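Local structure of AT-less polyketide synthase (Streptomyces platensis subsp. rosaceus, 4QYR) at residues P553-A558 and D565-L570; R504-V509 and S530-G535. The protein is a ketosynthase domain of the isomigrastatin polyketide synthase, which probably catalyses the decarboxylative condensation that lengthens a carrier-bound acyl chain. All coordinates share one frame; numbering follows the deposited sequence.

Contact 1 of 2, residues P553-A558 and D565-L570; sequences PEVTRA and DRVTAL
Val555 and Val567 meet at the apolar centre of this helix pair, CG1 of Val555 lying 3.6 Å from CG1 of Val567, with the two side chains crossing at about a right angle. Val555 CA and Val567 CA are 5.6 Å apart, the nearest pair across the two segments. Each valine holds CG1 anti to its N. Val567 turns both methyls to Val555 CG1, its CG2 also resting against the CB of Ala558 at 3.8 Å; Val555 splits its methyls between Val567 and Leu570, its CG2 facing CD1 of Leu570 at 3.9 Å as those two side chains pass alongside with opposed directions. The backbones form an antiparallel helical hairpin, the segments 553-558 and 565-570 running at 159° to each other with their axes 9.3 Å apart at closest approach; a short connection joins the two helices. Ala575 and Val577, in the chain after the second helix, also touch Val555, and Ala575 reaches Leu570 as well. Outward from the valines the packing becomes mixed. Leu570 CD1 lies against the aliphatic stem of Glu554, 3.9 Å from its CG, and is similarly close to the carboxylate carbon. Glu554 runs extended beyond CG (chi2 178°), which carries its carboxylate across Leu570 toward Arg566. The resulting salt bridge is long, 3.8 Å from Glu554 OE2 to Arg566 NE, with NH1 of the same guanidinium equally distant; OE2 approaches at the edge, near the guanidinium plane, although the carboxylate and guanidinium planes are turned 57° apart. Leu570 CD2 sits 3.7 Å above one face of the Arg566 guanidinium, nearer its rim than its centre.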
ATOM      1  N   PRO A 553      25.536  20.741 -31.322  1.00 95.69           N
ATOM      2  CA  PRO A 553      25.620  21.087 -32.741  1.00101.00           C
ATOM      3  C   PRO A 553      26.784  20.403 -33.432  1.00104.64           C
ATOM      4  O   PRO A 553      26.646  19.993 -34.588  1.00106.71           O
ATOM      5  CB  PRO A 553      25.808  22.606 -32.717  1.00104.14           C
ATOM      6  CG  PRO A 553      26.362  22.900 -31.356  1.00101.49           C
ATOM      7  CD  PRO A 553      25.686  21.928 -30.463  1.00 95.84           C
ATOM      8  N   GLU A 554      27.909  20.270 -32.732  1.00104.18           N
ATOM      9  CA  GLU A 554      29.085  19.652 -33.331  1.00107.13           C
ATOM     10  C   GLU A 554      28.876  18.156 -33.514  1.00104.23           C
ATOM     11  O   GLU A 554      29.168  17.615 -34.580  1.00107.53           O
ATOM     12  CB  GLU A 554      30.346  19.898 -32.501  1.00111.51           C
ATOM     13  CG  GLU A 554      31.605  19.443 -33.243  1.00118.24           C
ATOM     14  CD  GLU A 554      32.901  19.708 -32.493  1.00122.92           C
ATOM     15  OE1 GLU A 554      32.884  20.446 -31.484  1.00123.28           O
ATOM     16  OE2 GLU A 554      33.947  19.181 -32.932  1.00126.01           O
ATOM     17  N   VAL A 555      28.371  17.491 -32.477  1.00 99.98           N
ATOM     18  CA  VAL A 555      28.071  16.066 -32.565  1.00 96.62           C
ATOM     19  C   VAL A 555      27.145  15.787 -33.746  1.00 94.69           C
ATOM     20  O   VAL A 555      27.300  14.782 -34.433  1.00 85.76           O
ATOM     21  CB  VAL A 555      27.413  15.518 -31.258  1.00 79.45           C
ATOM     22  CG1 VAL A 555      27.429  14.003 -31.252  1.00 76.94           C
ATOM     23  CG2 VAL A 555      28.145  16.027 -30.033  1.00 78.66           C
ATOM     24  N   THR A 556      26.200  16.698 -33.983  1.00 94.84           N
ATOM     25  CA  THR A 556      25.165  16.512 -35.001  1.00 98.44           C
ATOM     26  C   THR A 556      25.744  16.312 -36.384  1.00110.71           C
ATOM     27  O   THR A 556      25.230  15.512 -37.176  1.00108.09           O
ATOM     28  CB  THR A 556      24.189  17.702 -35.038  1.00 93.60           C
ATOM     29  OG1 THR A 556      23.628  17.912 -33.735  1.00 87.98           O
ATOM     30  CG2 THR A 556      23.070  17.450 -36.040  1.00 93.62           C
ATOM     31  N   ARG A 557      26.822  17.031 -36.669  1.00126.47           N
ATOM     32  CA  ARG A 557      27.402  16.985 -37.993  1.00136.27           C
ATOM     33  C   ARG A 557      28.672  16.131 -37.997  1.00138.16           C
ATOM     34  O   ARG A 557      29.145  15.724 -39.055  1.00142.55           O
ATOM     35  CB  ARG A 557      27.676  18.401 -38.512  1.00146.50           C
ATOM     36  CG  ARG A 557      27.130  18.654 -39.932  1.00155.93           C
ATOM     37  CD  ARG A 557      26.880  20.138 -40.231  1.00162.81           C
ATOM     38  NE  ARG A 557      26.305  20.371 -41.559  1.00167.40           N
ATOM     39  CZ  ARG A 557      25.019  20.209 -41.869  1.00164.74           C
ATOM     40  NH1 ARG A 557      24.603  20.446 -43.111  1.00167.05           N
ATOM     41  NH2 ARG A 557      24.146  19.818 -40.943  1.00158.03           N
ATOM     42  N   ALA A 558      29.213  15.829 -36.822  1.00129.50           N
ATOM     43  CA  ALA A 558      30.243  14.794 -36.726  1.00123.03           C
ATOM     44  C   ALA A 558      29.656  13.463 -37.189  1.00115.47           C
ATOM     45  O   ALA A 558      30.299  12.684 -37.887  1.00116.57           O
ATOM     46  CB  ALA A 558      30.768  14.685 -35.304  1.00118.98           C
ATOM     47  N   ASP A 565      34.408   8.396 -33.794  1.00 95.34           N
ATOM     48  CA  ASP A 565      35.390   8.518 -32.729  1.00 92.79           C
ATOM     49  C   ASP A 565      35.319   9.906 -32.112  1.00 90.63           C
ATOM     50  O   ASP A 565      35.400  10.069 -30.894  1.00 84.58           O
ATOM     51  CB  ASP A 565      36.790   8.218 -33.277  1.00100.55           C
ATOM     52  CG  ASP A 565      37.797   7.905 -32.183  1.00104.39           C
ATOM     53  OD1 ASP A 565      38.665   8.765 -31.890  1.00106.25           O
ATOM     54  OD2 ASP A 565      37.698   6.800 -31.598  1.00103.87           O
ATOM     55  N   ARG A 566      35.135  10.903 -32.965  1.00 89.88           N
ATOM     56  CA  ARG A 566      35.039  12.275 -32.508  1.00 95.06           C
ATOM     57  C   ARG A 566      33.787  12.444 -31.641  1.00 90.22           C
ATOM     58  O   ARG A 566      33.835  13.079 -30.590  1.00 84.60           O
ATOM     59  CB  ARG A 566      35.034  13.232 -33.705  1.00 98.17           C
ATOM     60  CG  ARG A 566      35.156  14.704 -33.348  1.00 98.75           C
ATOM     61  CD  ARG A 566      36.224  14.964 -32.302  1.00 96.00           C
ATOM     62  NE  ARG A 566      36.234  16.375 -31.926  1.00101.39           N
ATOM     63  CZ  ARG A 566      36.817  16.863 -30.834  1.00101.10           C
ATOM     64  NH1 ARG A 566      36.767  18.166 -30.579  1.00 98.61           N
ATOM     65  NH2 ARG A 566      37.451  16.051 -29.998  1.00 94.90           N
ATOM     66  N   VAL A 567      32.674  11.863 -32.074  1.00 87.77           N
ATOM     67  CA  VAL A 567      31.464  11.865 -31.257  1.00 84.76           C
ATOM     68  C   VAL A 567      31.790  11.306 -29.889  1.00 82.05           C
ATOM     69  O   VAL A 567      31.584  11.972 -28.875  1.00 79.19           O
ATOM     70  CB  VAL A 567      30.335  11.027 -31.876  1.00 83.94           C
ATOM     71  CG1 VAL A 567      29.184  10.893 -30.891  1.00 77.43           C
ATOM     72  CG2 VAL A 567      29.877  11.638 -33.200  1.00 90.54           C
ATOM     73  N   THR A 568      32.317  10.082 -29.889  1.00 83.42           N
ATOM     74  CA  THR A 568      32.781   9.395 -28.680  1.00 80.14           C
ATOM     75  C   THR A 568      33.625  10.285 -27.755  1.00 78.93           C
ATOM     76  O   THR A 568      33.351  10.372 -26.555  1.00 72.58           O
ATOM     77  CB  THR A 568      33.587   8.113 -29.061  1.00 80.05           C
ATOM     78  OG1 THR A 568      32.715   6.973 -29.070  1.00 74.69           O
ATOM     79  CG2 THR A 568      34.737   7.863 -28.103  1.00 80.75           C
ATOM     80  N   ALA A 569      34.622  10.967 -28.316  1.00 86.38           N
ATOM     81  CA  ALA A 569      35.505  11.814 -27.521  1.00 79.67           C
ATOM     82  C   ALA A 569      34.797  13.092 -27.058  1.00 84.33           C
ATOM     83  O   ALA A 569      35.101  13.615 -25.988  1.00 84.84           O
ATOM     84  CB  ALA A 569      36.762  12.154 -28.308  1.00 84.18           C
ATOM     85  N   LEU A 570      33.856  13.596 -27.855  1.00 83.12           N
ATOM     86  CA  LEU A 570      33.038  14.732 -27.431  1.00 84.94           C
ATOM     87  C   LEU A 570      32.135  14.328 -26.273  1.00 86.40           C
ATOM     88  O   LEU A 570      31.999  15.058 -25.285  1.00 90.48           O
ATOM     89  CB  LEU A 570      32.189  15.265 -28.583  1.00 86.82           C
ATOM     90  CG  LEU A 570      32.905  16.102 -29.642  1.00 92.53           C
ATOM     91  CD1 LEU A 570      31.956  16.429 -30.787  1.00 94.36           C
ATOM     92  CD2 LEU A 570      33.488  17.372 -29.038  1.00 94.64           C
TER

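Contact 2 of 2, residues R504-V509 and S530-G535; sequences RRLGFV and SGWHTG
This is an antiparallel beta pairing that adds strand 532-535 as the outermost strand of a three-stranded sheet; strand 504-510, in the part of the chain assigned to the RhiE-like KS-MAT linker family, is central, with 453-459 on its other side. A connection containing helix 513-524 links the two paired strands. Arg505 and Gly535 form a hydrogen-bonded pair through Arg505 N to Gly535 O (2.7 Å, nearly straight) and Gly535 N to Arg505 O. Gly507 pairs likewise with His533: the bond from His533 N to Gly507 O is 2.9 Å, whereas the return bond from Gly507 N is weak. Leu506, Phe508 and Trp532 share one face, against which helix 513-524 packs. With CG of Leu506 anti to N (chi1 170°), its CD1 meets Trp532 CD1 at 3.7 Å, the side chains crossing at a slant. CB of Phe508 and CB of Trp532 lie 3.9 Å apart. At the other end the Arg504 chain, bent at chi2 and chi3, brings its guanidinium over to strand 532-535; its NE forms a salt bridge with Asp462. Gly535 O sits over the centre of the Arg504 guanidinium, 3.2 Å above its plane, too poorly angled to bond to NE.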
ATOM      1  N   ARG A 504      32.572  10.218 -14.728  1.00 64.56           N
ATOM      2  CA  ARG A 504      33.787   9.788 -15.419  1.00 66.94           C
ATOM      3  C   ARG A 504      33.400   8.907 -16.610  1.00 65.62           C
ATOM      4  O   ARG A 504      32.608   7.977 -16.463  1.00 63.70           O
ATOM      5  CB  ARG A 504      34.717   9.044 -14.458  1.00 68.98           C
ATOM      6  CG  ARG A 504      35.555   9.942 -13.541  1.00 71.85           C
ATOM      7  CD  ARG A 504      36.107  11.184 -14.247  1.00 78.17           C
ATOM      8  NE  ARG A 504      37.347  10.897 -14.976  1.00 84.89           N
ATOM      9  CZ  ARG A 504      38.109  11.814 -15.578  1.00 90.04           C
ATOM     10  NH1 ARG A 504      37.779  13.097 -15.527  1.00 93.15           N
ATOM     11  NH2 ARG A 504      39.218  11.449 -16.219  1.00 89.84           N
ATOM     12  N   ARG A 505      33.943   9.208 -17.788  1.00 67.01           N
ATOM     13  CA  ARG A 505      33.514   8.535 -19.016  1.00 59.12           C
ATOM     14  C   ARG A 505      34.671   7.895 -19.799  1.00 64.30           C
ATOM     15  O   ARG A 505      35.765   8.447 -19.878  1.00 68.14           O
ATOM     16  CB  ARG A 505      32.753   9.526 -19.923  1.00 59.76           C
ATOM     17  CG  ARG A 505      31.533  10.170 -19.266  1.00 57.49           C
ATOM     18  CD  ARG A 505      30.655  10.975 -20.240  1.00 58.13           C
ATOM     19  NE  ARG A 505      29.476  11.534 -19.557  1.00 60.66           N
ATOM     20  CZ  ARG A 505      28.483  12.209 -20.146  1.00 61.56           C
ATOM     21  NH1 ARG A 505      28.485  12.430 -21.457  1.00 58.21           N
ATOM     22  NH2 ARG A 505      27.469  12.667 -19.418  1.00 54.43           N
ATOM     23  N   LEU A 506      34.403   6.716 -20.357  1.00 64.61           N
ATOM     24  CA  LEU A 506      35.263   6.020 -21.328  1.00 66.11           C
ATOM     25  C   LEU A 506      34.515   5.825 -22.651  1.00 67.85           C
ATOM     26  O   LEU A 506      33.338   5.472 -22.651  1.00 67.70           O
ATOM     27  CB  LEU A 506      35.690   4.651 -20.789  1.00 65.27           C
ATOM     28  CG  LEU A 506      36.399   3.650 -21.715  1.00 65.33           C
ATOM     29  CD1 LEU A 506      37.673   4.224 -22.251  1.00 69.02           C
ATOM     30  CD2 LEU A 506      36.705   2.361 -20.980  1.00 65.13           C
ATOM     31  N   GLY A 507      35.192   6.026 -23.775  1.00 70.13           N
ATOM     32  CA  GLY A 507      34.582   5.770 -25.068  1.00 67.82           C
ATOM     33  C   GLY A 507      35.585   5.370 -26.142  1.00 76.03           C
ATOM     34  O   GLY A 507      36.743   5.804 -26.108  1.00 76.91           O
ATOM     35  N   PHE A 508      35.144   4.551 -27.099  1.00 74.50           N
ATOM     36  CA  PHE A 508      35.969   4.180 -28.245  1.00 75.72           C
ATOM     37  C   PHE A 508      35.122   3.567 -29.345  1.00 75.97           C
ATOM     38  O   PHE A 508      33.933   3.404 -29.164  1.00 79.80           O
ATOM     39  CB  PHE A 508      37.098   3.229 -27.834  1.00 76.97           C
ATOM     40  CG  PHE A 508      36.642   1.949 -27.203  1.00 74.46           C
ATOM     41  CD1 PHE A 508      36.713   0.759 -27.900  1.00 75.82           C
ATOM     42  CD2 PHE A 508      36.205   1.920 -25.892  1.00 71.11           C
ATOM     43  CE1 PHE A 508      36.320  -0.432 -27.311  1.00 77.85           C
ATOM     44  CE2 PHE A 508      35.811   0.735 -25.296  1.00 69.11           C
ATOM     45  CZ  PHE A 508      35.865  -0.440 -26.003  1.00 70.47           C
ATOM     46  N   VAL A 509      35.728   3.253 -30.491  1.00 84.44           N
ATOM     47  CA  VAL A 509      34.989   2.742 -31.654  1.00 80.48           C
ATOM     48  C   VAL A 509      35.576   1.440 -32.205  1.00 82.69           C
ATOM     49  O   VAL A 509      36.772   1.348 -32.481  1.00 85.91           O
ATOM     50  CB  VAL A 509      34.932   3.784 -32.799  1.00 83.43           C
ATOM     51  CG1 VAL A 509      34.233   3.205 -34.011  1.00 84.76           C
ATOM     52  CG2 VAL A 509      34.212   5.034 -32.340  1.00 81.48           C
ATOM     53  N   SER A 530      45.536   4.137 -26.493  1.00109.41           N
ATOM     54  CA  SER A 530      45.883   3.865 -27.871  1.00114.23           C
ATOM     55  C   SER A 530      44.575   3.627 -28.622  1.00111.84           C
ATOM     56  O   SER A 530      44.160   2.484 -28.824  1.00111.83           O
ATOM     57  CB  SER A 530      46.830   2.663 -27.971  1.00121.12           C
ATOM     58  OG  SER A 530      46.317   1.540 -27.272  1.00120.04           O
ATOM     59  N   GLY A 531      43.910   4.719 -28.994  1.00112.68           N
ATOM     60  CA  GLY A 531      42.662   4.644 -29.732  1.00 94.43           C
ATOM     61  C   GLY A 531      41.410   4.589 -28.866  1.00 97.50           C
ATOM     62  O   GLY A 531      40.310   4.284 -29.356  1.00 95.82           O
ATOM     63  N   TRP A 532      41.565   4.859 -27.573  1.00 92.54           N
ATOM     64  CA  TRP A 532      40.402   5.059 -26.720  1.00 83.01           C
ATOM     65  C   TRP A 532      40.492   6.422 -26.055  1.00 82.70           C
ATOM     66  O   TRP A 532      41.561   7.022 -25.998  1.00 85.50           O
ATOM     67  CB  TRP A 532      40.260   3.932 -25.682  1.00 80.33           C
ATOM     68  CG  TRP A 532      41.164   3.982 -24.466  1.00 82.39           C
ATOM     69  CD1 TRP A 532      41.099   4.864 -23.418  1.00 78.87           C
ATOM     70  CD2 TRP A 532      42.221   3.064 -24.149  1.00 82.81           C
ATOM     71  NE1 TRP A 532      42.074   4.570 -22.490  1.00 82.90           N
ATOM     72  CE2 TRP A 532      42.770   3.468 -22.912  1.00 86.30           C
ATOM     73  CE3 TRP A 532      42.762   1.946 -24.794  1.00 84.50           C
ATOM     74  CZ2 TRP A 532      43.834   2.794 -22.317  1.00 89.03           C
ATOM     75  CZ3 TRP A 532      43.814   1.281 -24.201  1.00 86.19           C
ATOM     76  CH2 TRP A 532      44.342   1.707 -22.977  1.00 90.64           C
ATOM     77  N   HIS A 533      39.358   6.909 -25.566  1.00 83.50           N
ATOM     78  CA  HIS A 533      39.265   8.254 -25.014  1.00 84.07           C
ATOM     79  C   HIS A 533      38.846   8.216 -23.540  1.00 80.68           C
ATOM     80  O   HIS A 533      38.315   7.218 -23.073  1.00 80.52           O
ATOM     81  CB  HIS A 533      38.281   9.085 -25.846  1.00 79.32           C
ATOM     82  CG  HIS A 533      38.648   9.170 -27.296  1.00 88.01           C
ATOM     83  ND1 HIS A 533      39.671   9.965 -27.761  1.00 86.87           N
ATOM     84  CD2 HIS A 533      38.149   8.526 -28.380  1.00 89.61           C
ATOM     85  CE1 HIS A 533      39.775   9.826 -29.072  1.00 89.66           C
ATOM     86  NE2 HIS A 533      38.864   8.957 -29.472  1.00 87.66           N
ATOM     87  N   THR A 534      39.101   9.301 -22.815  1.00 79.71           N
ATOM     88  CA  THR A 534      38.766   9.402 -21.396  1.00 77.57           C
ATOM     89  C   THR A 534      38.188  10.783 -21.101  1.00 81.68           C
ATOM     90  O   THR A 534      38.647  11.779 -21.669  1.00 92.29           O
ATOM     91  CB  THR A 534      40.012   9.125 -20.513  1.00108.74           C
ATOM     92  OG1 THR A 534      40.056   7.730 -20.190  1.00105.06           O
ATOM     93  CG2 THR A 534      40.010   9.961 -19.220  1.00109.40           C
ATOM     94  N   GLY A 535      37.174  10.851 -20.243  1.00 72.85           N
ATOM     95  CA  GLY A 535      36.567  12.133 -19.934  1.00 69.86           C
ATOM     96  C   GLY A 535      35.912  12.233 -18.577  1.00 75.81           C
ATOM     97  O   GLY A 535      35.775  11.236 -17.868  1.00 74.70           O
TER

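Both contacts are partly buried and lie far from the centre of the chain, their own centres 13 Å apart. Contact 1 joins two helices mainly by aliphatic side chains, with charge confined to an exposed edge, whereas contact 2 joins strands by backbone hydrogen bonds and adds side-chain packing on one face. They are consecutive in the chain, strand 532-535 preceding helix 553-561. Helix 564-572 connects them: its residues Thr568 and Ala569 lie against His533, while Val567 and Leu570 serve the helix pair. Thr568 CG2 also packs against the backbone of Gly507, and Asp565 OD1 is probably hydrogen-bonded to His533 NE2.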